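Local coordinates for iron Transport-associated domain protein (Bacillus anthracis, PDB 4H8Q) that binds heme through its NEAT domain and, as part of a secreted hemophore, probably scavenges heme from host hemoglobin for the bacterium, at residues I18-L23 against I52-K57; T63-E68 against A74-V79. The protein carries 1 engineered substitution. All blocks are in the same frame, centred on the assembly; numbering follows the deposited sequence.

Both contacts belong to one antiparallel beta barrel, but they lie at different depths in it. Contact 1 (18-23 with 52-57) is core: strands 14-24 and 49-56 are separated in the sheet by strand 41-46, and their apolar side chains meet without any bond between the backbones. Contact 2 (63-68 with 74-79) joins sheet neighbours, the two arms of a hairpin, and is partly buried, with backbone hydrogen bonds and waters. The centres of contact 1 and contact 2 are about 13 Å apart. Contact 1 is thus made by hydrocarbon and sulfur alone, whereas contact 2 pairs an apolar patch at Phe65 with the more exposed polar side chains of Gln66 and Asp75.

Contact 1: residues I18-L23 against I52-K57; sequences IAFKVL and IAMTLK
A methionine methyl group sits on the face of a phenylalanine ring: Met54 CE lies 3.8 Å from the centroid of Phe20, 23° off the ring normal, which makes this a CH-pi contact. The methyl is displaced toward the rim and comes nearest to Phe20 CZ, at 3.5 Å. The sulfur follows at a slant, Met54 SD standing 4.4 Å from the Phe20 centroid, so the same pair is also a Met-aromatic contact. Two torsions bring the thioether there. Met54 runs straight out from its strand, CG opposite the backbone N (chi1 -178°), and the bend at chi3 (-59°) then lays CE over the ring. A long, unbranched side chain suits this place because it must span two strands that are not sheet neighbours, and its polarisable thioether packs well on the flat face that Phe20 offers. In the barrel of this NEAT domain, strand 41-46 runs between strands 14-24 and 49-56, and the curvature of the sheet turns the inward residues of the outer two toward each other. Phe124 of strand 114-125 packs on Phe20, Ile18 and Ile52, while Phe92 of strand 87-94 touches both Met54 and Ile52. Alternation along each strand puts Ile18 and Ile52 on the interior side as well. They cross at about a right angle and meet through methyl groups, Ile18 CG2 to Ile52 CD1 at 4.1 Å, where branched aliphatic chains fill the core beside the aromatic pair. The bound heme lies about 10 Å from the Met54 side chain.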
ATOM      1  N   ILE A  18       6.201   7.477  -7.251  1.00 21.16           N
ATOM      2  CA  ILE A  18       5.798   6.326  -8.049  1.00 18.47           C
ATOM      3  C   ILE A  18       4.288   6.144  -8.045  1.00 21.43           C
ATOM      4  O   ILE A  18       3.665   5.984  -7.000  1.00 18.32           O
ATOM      5  CB  ILE A  18       6.525   5.032  -7.619  1.00 20.22           C
ATOM      6  CG1 ILE A  18       6.130   3.875  -8.549  1.00 25.27           C
ATOM      7  CG2 ILE A  18       6.248   4.713  -6.155  1.00 21.15           C
ATOM      8  CD1 ILE A  18       7.094   2.696  -8.504  1.00 27.62           C
ATOM      9  N   ALA A  19       3.690   6.184  -9.233  1.00 18.90           N
ATOM     10  CA  ALA A  19       2.252   5.988  -9.337  1.00 19.20           C
ATOM     11  C   ALA A  19       1.905   4.516  -9.188  1.00 16.89           C
ATOM     12  O   ALA A  19       2.710   3.644  -9.511  1.00 19.95           O
ATOM     13  CB  ALA A  19       1.734   6.512 -10.680  1.00 23.56           C
ATOM     14  N   PHE A  20       0.702   4.238  -8.703  1.00 16.87           N
ATOM     15  CA  PHE A  20       0.259   2.853  -8.549  1.00 18.76           C
ATOM     16  C   PHE A  20      -1.258   2.798  -8.475  1.00 21.22           C
ATOM     17  O   PHE A  20      -1.928   3.832  -8.308  1.00 21.78           O
ATOM     18  CB  PHE A  20       0.855   2.229  -7.281  1.00 17.66           C
ATOM     19  CG  PHE A  20       0.274   2.795  -6.017  1.00 19.38           C
ATOM     20  CD1 PHE A  20       0.778   3.971  -5.479  1.00 19.71           C
ATOM     21  CD2 PHE A  20      -0.789   2.163  -5.379  1.00 19.69           C
ATOM     22  CE1 PHE A  20       0.229   4.510  -4.326  1.00 20.24           C
ATOM     23  CE2 PHE A  20      -1.338   2.688  -4.220  1.00 20.14           C
ATOM     24  CZ  PHE A  20      -0.831   3.864  -3.692  1.00 18.84           C
ATOM     25  N   LYS A  21      -1.791   1.584  -8.600  1.00 19.22           N
ATOM     26  CA  LYS A  21      -3.207   1.320  -8.432  1.00 20.13           C
ATOM     27  C   LYS A  21      -3.335   0.076  -7.560  1.00 19.60           C
ATOM     28  O   LYS A  21      -2.462  -0.799  -7.591  1.00 21.03           O
ATOM     29  CB  LYS A  21      -3.860   1.057  -9.797  1.00 25.59           C
ATOM     30  CG  LYS A  21      -3.946   2.270 -10.703  1.00 32.98           C
ATOM     31  CD  LYS A  21      -4.436   1.876 -12.094  1.00 39.14           C
ATOM     32  CE  LYS A  21      -4.528   3.087 -13.023  1.00 46.25           C
ATOM     33  NZ  LYS A  21      -4.894   2.692 -14.420  1.00 46.41           N
ATOM     34  N   VAL A  22      -4.404   0.004  -6.777  1.00 18.42           N
ATOM     35  CA  VAL A  22      -4.731  -1.216  -6.055  1.00 15.00           C
ATOM     36  C   VAL A  22      -5.802  -1.959  -6.840  1.00 18.17           C
ATOM     37  O   VAL A  22      -6.834  -1.383  -7.180  1.00 19.95           O
ATOM     38  CB  VAL A  22      -5.242  -0.925  -4.635  1.00 17.34           C
ATOM     39  CG1 VAL A  22      -5.453  -2.228  -3.860  1.00 17.24           C
ATOM     40  CG2 VAL A  22      -4.236  -0.031  -3.897  1.00 20.14           C
ATOM     41  N   LEU A  23      -5.546  -3.235  -7.104  1.00 18.15           N
ATOM     42  CA  LEU A  23      -6.420  -4.059  -7.933  1.00 19.64           C
ATOM     43  C   LEU A  23      -7.167  -5.098  -7.112  1.00 17.03           C
ATOM     44  O   LEU A  23      -6.643  -5.644  -6.144  1.00 18.61           O
ATOM     45  CB  LEU A  23      -5.586  -4.760  -9.009  1.00 18.96           C
ATOM     46  CG  LEU A  23      -4.746  -3.865  -9.917  1.00 18.85           C
ATOM     47  CD1 LEU A  23      -3.890  -4.722 -10.857  1.00 23.77           C
ATOM     48  CD2 LEU A  23      -5.641  -2.890 -10.701  1.00 22.27           C
ATOM     49  N   ILE A  52       8.710   1.370  -0.285  1.00 18.99           N
ATOM     50  CA  ILE A  52       7.580   2.191  -0.661  1.00 18.54           C
ATOM     51  C   ILE A  52       6.962   2.745   0.602  1.00 21.21           C
ATOM     52  O   ILE A  52       6.712   2.000   1.550  1.00 22.84           O
ATOM     53  CB  ILE A  52       6.514   1.341  -1.361  1.00 17.93           C
ATOM     54  CG1 ILE A  52       7.111   0.658  -2.595  1.00 21.92           C
ATOM     55  CG2 ILE A  52       5.285   2.192  -1.700  1.00 20.94           C
ATOM     56  CD1 ILE A  52       7.430   1.613  -3.715  1.00 23.96           C
ATOM     57  N   ALA A  53       6.736   4.051   0.617  1.00 18.42           N
ATOM     58  CA  ALA A  53       5.977   4.698   1.675  1.00 17.80           C
ATOM     59  C   ALA A  53       4.658   5.165   1.092  1.00 20.57           C
ATOM     60  O   ALA A  53       4.622   5.980   0.168  1.00 20.89           O
ATOM     61  CB  ALA A  53       6.755   5.876   2.253  1.00 20.22           C
ATOM     62  N   MET A  54       3.572   4.638   1.645  1.00 18.36           N
ATOM     63  CA  MET A  54       2.238   4.844   1.090  1.00 18.56           C
ATOM     64  C   MET A  54       1.309   5.426   2.143  1.00 18.83           C
ATOM     65  O   MET A  54       1.264   4.930   3.270  1.00 19.40           O
ATOM     66  CB  MET A  54       1.675   3.497   0.633  1.00 19.71           C
ATOM     67  CG  MET A  54       0.310   3.594  -0.002  1.00 22.36           C
ATOM     68  SD  MET A  54      -0.207   1.988  -0.621  1.00 25.24           S
ATOM     69  CE  MET A  54       1.114   1.622  -1.767  1.00 26.08           C
ATOM     70  N   THR A  55       0.565   6.464   1.775  1.00 19.41           N
ATOM     71  CA  THR A  55      -0.421   7.060   2.667  1.00 17.61           C
ATOM     72  C   THR A  55      -1.775   6.355   2.562  1.00 18.49           C
ATOM     73  O   THR A  55      -2.321   6.182   1.460  1.00 19.60           O
ATOM     74  CB  THR A  55      -0.601   8.561   2.369  1.00 21.38           C
ATOM     75  OG1 THR A  55       0.647   9.238   2.590  1.00 21.70           O
ATOM     76  CG2 THR A  55      -1.674   9.163   3.267  1.00 23.47           C
ATOM     77  N   LEU A  56      -2.297   5.946   3.714  1.00 19.90           N
ATOM     78  CA  LEU A  56      -3.639   5.378   3.816  1.00 19.10           C
ATOM     79  C   LEU A  56      -4.599   6.445   4.319  1.00 21.90           C
ATOM     80  O   LEU A  56      -4.321   7.126   5.317  1.00 21.93           O
ATOM     81  CB  LEU A  56      -3.642   4.211   4.802  1.00 19.51           C
ATOM     82  CG  LEU A  56      -2.714   3.034   4.496  1.00 20.58           C
ATOM     83  CD1 LEU A  56      -2.745   2.000   5.601  1.00 21.05           C
ATOM     84  CD2 LEU A  56      -3.107   2.396   3.179  1.00 26.31           C
ATOM     85  N   LYS A  57      -5.723   6.594   3.626  1.00 19.58           N
ATOM     86  CA  LYS A  57      -6.789   7.485   4.070  1.00 17.60           C
ATOM     87  C   LYS A  57      -7.800   6.705   4.906  1.00 23.31           C
ATOM     88  O   LYS A  57      -7.777   5.479   4.923  1.00 21.56           O
ATOM     89  CB  LYS A  57      -7.454   8.141   2.863  1.00 24.16           C
ATOM     90  CG  LYS A  57      -6.493   9.051   2.098  1.00 29.55           C
ATOM     91  CD  LYS A  57      -6.690   8.984   0.592  1.00 34.58           C
ATOM     92  CE  LYS A  57      -7.960   9.656   0.155  1.00 38.08           C
ATOM     93  NZ  LYS A  57      -8.070   9.663  -1.335  1.00 39.96           N
TER

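Contact 2: residues T63-E68 against A74-V79; sequences TKFQTE and ADAKVV
At the edge of the Phe65 ring, near its plane, lies the methyl of Ala76, with CD2 of Phe65 3.8 Å from CB of Ala76; Val90 of strand 87-94 and Ala103 of strand 101-109 also touch Phe65. The small side chain of Ala76 fits close against the bulky ring. The other flat groups, the Gln66 amide and the Asp75 carboxylate, have planes 61° apart. Gln66 NE2 donates to Asp75 OD2 at 3.0 Å, nearly within its own amide plane but from above that of the carboxylate. Although the side chains of the non-hydrogen-bonded pair Gln66-Asp75 leave the backbone in diverging directions, the extended glutamine, its CG beside the backbone N (chi1 -56°), runs alongside the aspartate and reaches its carboxylate. In this antiparallel hairpin, Thr67 and Ala74 form the adjoining hydrogen-bonded pair, with N to O distances of 3.1 Å from Thr67 to Ala74 and 3.0 Å from Ala74 to Thr67. Ala76 N then binds Phe65 O at 3.1 Å, and one water links Thr67 OG1 with Ala74 O. A second water accepts from Phe65 N and lies within hydrogen-bonding distance of Asp75 OD2. The amide bond, and the water if it gives OD2 a proton, would tend to stabilise the negative charge of Asp75.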
ATOM      1  N   THR A  63      -7.554  -1.543   9.836  1.00 16.67           N
ATOM      2  CA  THR A  63      -6.963  -2.068  11.064  1.00 18.19           C
ATOM      3  C   THR A  63      -5.712  -2.912  10.855  1.00 21.77           C
ATOM      4  O   THR A  63      -4.887  -3.042  11.763  1.00 23.71           O
ATOM      5  CB  THR A  63      -7.995  -2.809  11.928  1.00 27.01           C
ATOM      6  OG1 THR A  63      -8.574  -3.865  11.166  1.00 26.94           O
ATOM      7  CG2 THR A  63      -9.095  -1.854  12.365  1.00 27.88           C
ATOM      8  N   LYS A  64      -5.567  -3.487   9.667  1.00 19.36           N
ATOM      9  CA  LYS A  64      -4.368  -4.241   9.324  1.00 19.73           C
ATOM     10  C   LYS A  64      -4.004  -3.996   7.875  1.00 21.95           C
ATOM     11  O   LYS A  64      -4.882  -3.855   7.016  1.00 19.33           O
ATOM     12  CB  LYS A  64      -4.574  -5.745   9.512  1.00 21.38           C
ATOM     13  CG  LYS A  64      -4.704  -6.209  10.949  1.00 24.28           C
ATOM     14  CD  LYS A  64      -4.726  -7.734  11.009  1.00 30.36           C
ATOM     15  CE  LYS A  64      -4.515  -8.232  12.434  1.00 39.52           C
ATOM     16  NZ  LYS A  64      -4.649  -9.717  12.539  1.00 38.34           N
ATOM     17  N   PHE A  65      -2.705  -3.948   7.598  1.00 17.14           N
ATOM     18  CA  PHE A  65      -2.239  -3.868   6.223  1.00 18.04           C
ATOM     19  C   PHE A  65      -0.941  -4.649   6.078  1.00 20.46           C
ATOM     20  O   PHE A  65       0.037  -4.369   6.775  1.00 19.52           O
ATOM     21  CB  PHE A  65      -2.031  -2.414   5.775  1.00 18.03           C
ATOM     22  CG  PHE A  65      -1.518  -2.301   4.373  1.00 20.83           C
ATOM     23  CD1 PHE A  65      -2.337  -2.629   3.298  1.00 25.79           C
ATOM     24  CD2 PHE A  65      -0.211  -1.931   4.123  1.00 19.95           C
ATOM     25  CE1 PHE A  65      -1.870  -2.550   2.000  1.00 25.92           C
ATOM     26  CE2 PHE A  65       0.271  -1.849   2.820  1.00 20.83           C
ATOM     27  CZ  PHE A  65      -0.560  -2.149   1.758  1.00 27.38           C
ATOM     28  N   GLN A  66      -0.935  -5.633   5.181  1.00 16.67           N
ATOM     29  CA  GLN A  66       0.226  -6.511   5.043  1.00 16.66           C
ATOM     30  C   GLN A  66       0.644  -6.637   3.586  1.00 19.19           C
ATOM     31  O   GLN A  66      -0.182  -6.535   2.674  1.00 19.23           O
ATOM     32  CB  GLN A  66      -0.096  -7.897   5.603  1.00 17.82           C
ATOM     33  CG  GLN A  66      -0.563  -7.868   7.035  1.00 20.06           C
ATOM     34  CD  GLN A  66      -0.912  -9.242   7.560  1.00 28.49           C
ATOM     35  OE1 GLN A  66      -1.164 -10.172   6.792  1.00 23.14           O
ATOM     36  NE2 GLN A  66      -0.942  -9.374   8.880  1.00 28.57           N
ATOM     37  N   THR A  67       1.932  -6.857   3.352  1.00 17.07           N
ATOM     38  CA  THR A  67       2.388  -7.130   2.002  1.00 17.70           C
ATOM     39  C   THR A  67       3.214  -8.407   1.996  1.00 21.21           C
ATOM     40  O   THR A  67       3.725  -8.828   3.036  1.00 21.44           O
ATOM     41  CB  THR A  67       3.208  -5.965   1.416  1.00 20.90           C
ATOM     42  OG1 THR A  67       4.396  -5.765   2.192  1.00 22.42           O
ATOM     43  CG2 THR A  67       2.393  -4.686   1.419  1.00 18.21           C
ATOM     44  N   GLU A  68       3.322  -9.031   0.830  1.00 21.53           N
ATOM     45  CA  GLU A  68       4.043 -10.297   0.726  1.00 24.19           C
ATOM     46  C   GLU A  68       5.535 -10.049   0.832  1.00 28.88           C
ATOM     47  O   GLU A  68       6.083  -9.196   0.132  1.00 31.11           O
ATOM     48  CB  GLU A  68       3.717 -11.015  -0.587  1.00 26.53           C
ATOM     49  CG  GLU A  68       4.405 -12.380  -0.717  1.00 37.36           C
ATOM     50  CD  GLU A  68       3.706 -13.318  -1.691  1.00 43.32           C
ATOM     51  OE1 GLU A  68       2.966 -12.834  -2.573  1.00 39.22           O
ATOM     52  OE2 GLU A  68       3.896 -14.546  -1.571  1.00 49.69           O
ATOM     53  N   ALA A  74       3.638  -9.864   5.863  1.00 21.65           N
ATOM     54  CA  ALA A  74       4.127  -9.122   7.017  1.00 24.63           C
ATOM     55  C   ALA A  74       3.423  -7.786   7.146  1.00 21.86           C
ATOM     56  O   ALA A  74       3.146  -7.125   6.143  1.00 20.02           O
ATOM     57  CB  ALA A  74       5.625  -8.899   6.889  1.00 27.08           C
ATOM     58  N   ASP A  75       3.126  -7.394   8.382  1.00 21.94           N
ATOM     59  CA  ASP A  75       2.559  -6.079   8.625  1.00 20.98           C
ATOM     60  C   ASP A  75       3.527  -4.997   8.149  1.00 26.12           C
ATOM     61  O   ASP A  75       4.718  -5.022   8.473  1.00 23.49           O
ATOM     62  CB  ASP A  75       2.246  -5.881  10.113  1.00 23.31           C
ATOM     63  CG  ASP A  75       1.206  -6.865  10.630  1.00 30.06           C
ATOM     64  OD1 ASP A  75       1.519  -7.616  11.577  1.00 44.95           O
ATOM     65  OD2 ASP A  75       0.076  -6.886  10.102  1.00 26.95           O
ATOM     66  N   ALA A  76       3.022  -4.045   7.375  1.00 20.54           N
ATOM     67  CA  ALA A  76       3.849  -2.919   6.962  1.00 19.24           C
ATOM     68  C   ALA A  76       4.131  -2.030   8.166  1.00 21.47           C
ATOM     69  O   ALA A  76       3.278  -1.844   9.030  1.00 22.40           O
ATOM     70  CB  ALA A  76       3.157  -2.120   5.868  1.00 22.77           C
ATOM     71  N   LYS A  77       5.332  -1.468   8.211  1.00 20.57           N
ATOM     72  CA  LYS A  77       5.711  -0.570   9.295  1.00 21.30           C
ATOM     73  C   LYS A  77       4.968   0.756   9.226  1.00 21.08           C
ATOM     74  O   LYS A  77       4.914   1.390   8.172  1.00 22.30           O
ATOM     75  CB  LYS A  77       7.218  -0.300   9.232  1.00 22.03           C
ATOM     76  CG  LYS A  77       7.710   0.557  10.390  1.00 27.29           C
ATOM     77  CD  LYS A  77       9.135   1.032  10.161  1.00 32.98           C
ATOM     78  CE  LYS A  77       9.694   1.683  11.422  1.00 43.22           C
ATOM     79  NZ  LYS A  77       8.761   2.695  12.007  1.00 44.02           N
ATOM     80  N   VAL A  78       4.400   1.199  10.344  1.00 18.43           N
ATOM     81  CA  VAL A  78       3.790   2.520  10.366  1.00 17.12           C
ATOM     82  C   VAL A  78       4.879   3.530  10.703  1.00 20.68           C
ATOM     83  O   VAL A  78       5.436   3.507  11.808  1.00 24.07           O
ATOM     84  CB  VAL A  78       2.661   2.615  11.396  1.00 20.78           C
ATOM     85  CG1 VAL A  78       2.062   4.012  11.393  1.00 21.69           C
ATOM     86  CG2 VAL A  78       1.590   1.563  11.090  1.00 22.30           C
ATOM     87  N   VAL A  79       5.200   4.396   9.751  1.00 19.83           N
ATOM     88  CA  VAL A  79       6.275   5.371   9.954  1.00 21.07           C
ATOM     89  C   VAL A  79       5.771   6.756  10.340  1.00 26.01           C
ATOM     90  O   VAL A  79       6.551   7.618  10.744  1.00 25.57           O
ATOM     91  CB  VAL A  79       7.200   5.463   8.722  1.00 20.36           C
ATOM     92  CG1 VAL A  79       7.943   4.154   8.533  1.00 23.86           C
ATOM     93  CG2 VAL A  79       6.402   5.813   7.468  1.00 20.94           C
TER
HETATM   94  O   HOH W   1      -0.989  -4.285   9.869  1.00 25.12           O
HETATM   95  O   HOH W   2       0.643  -1.926   8.457  1.00 27.46           O
HETATM   96  O   HOH W   3       4.737  -5.252   4.826  1.00 24.23           O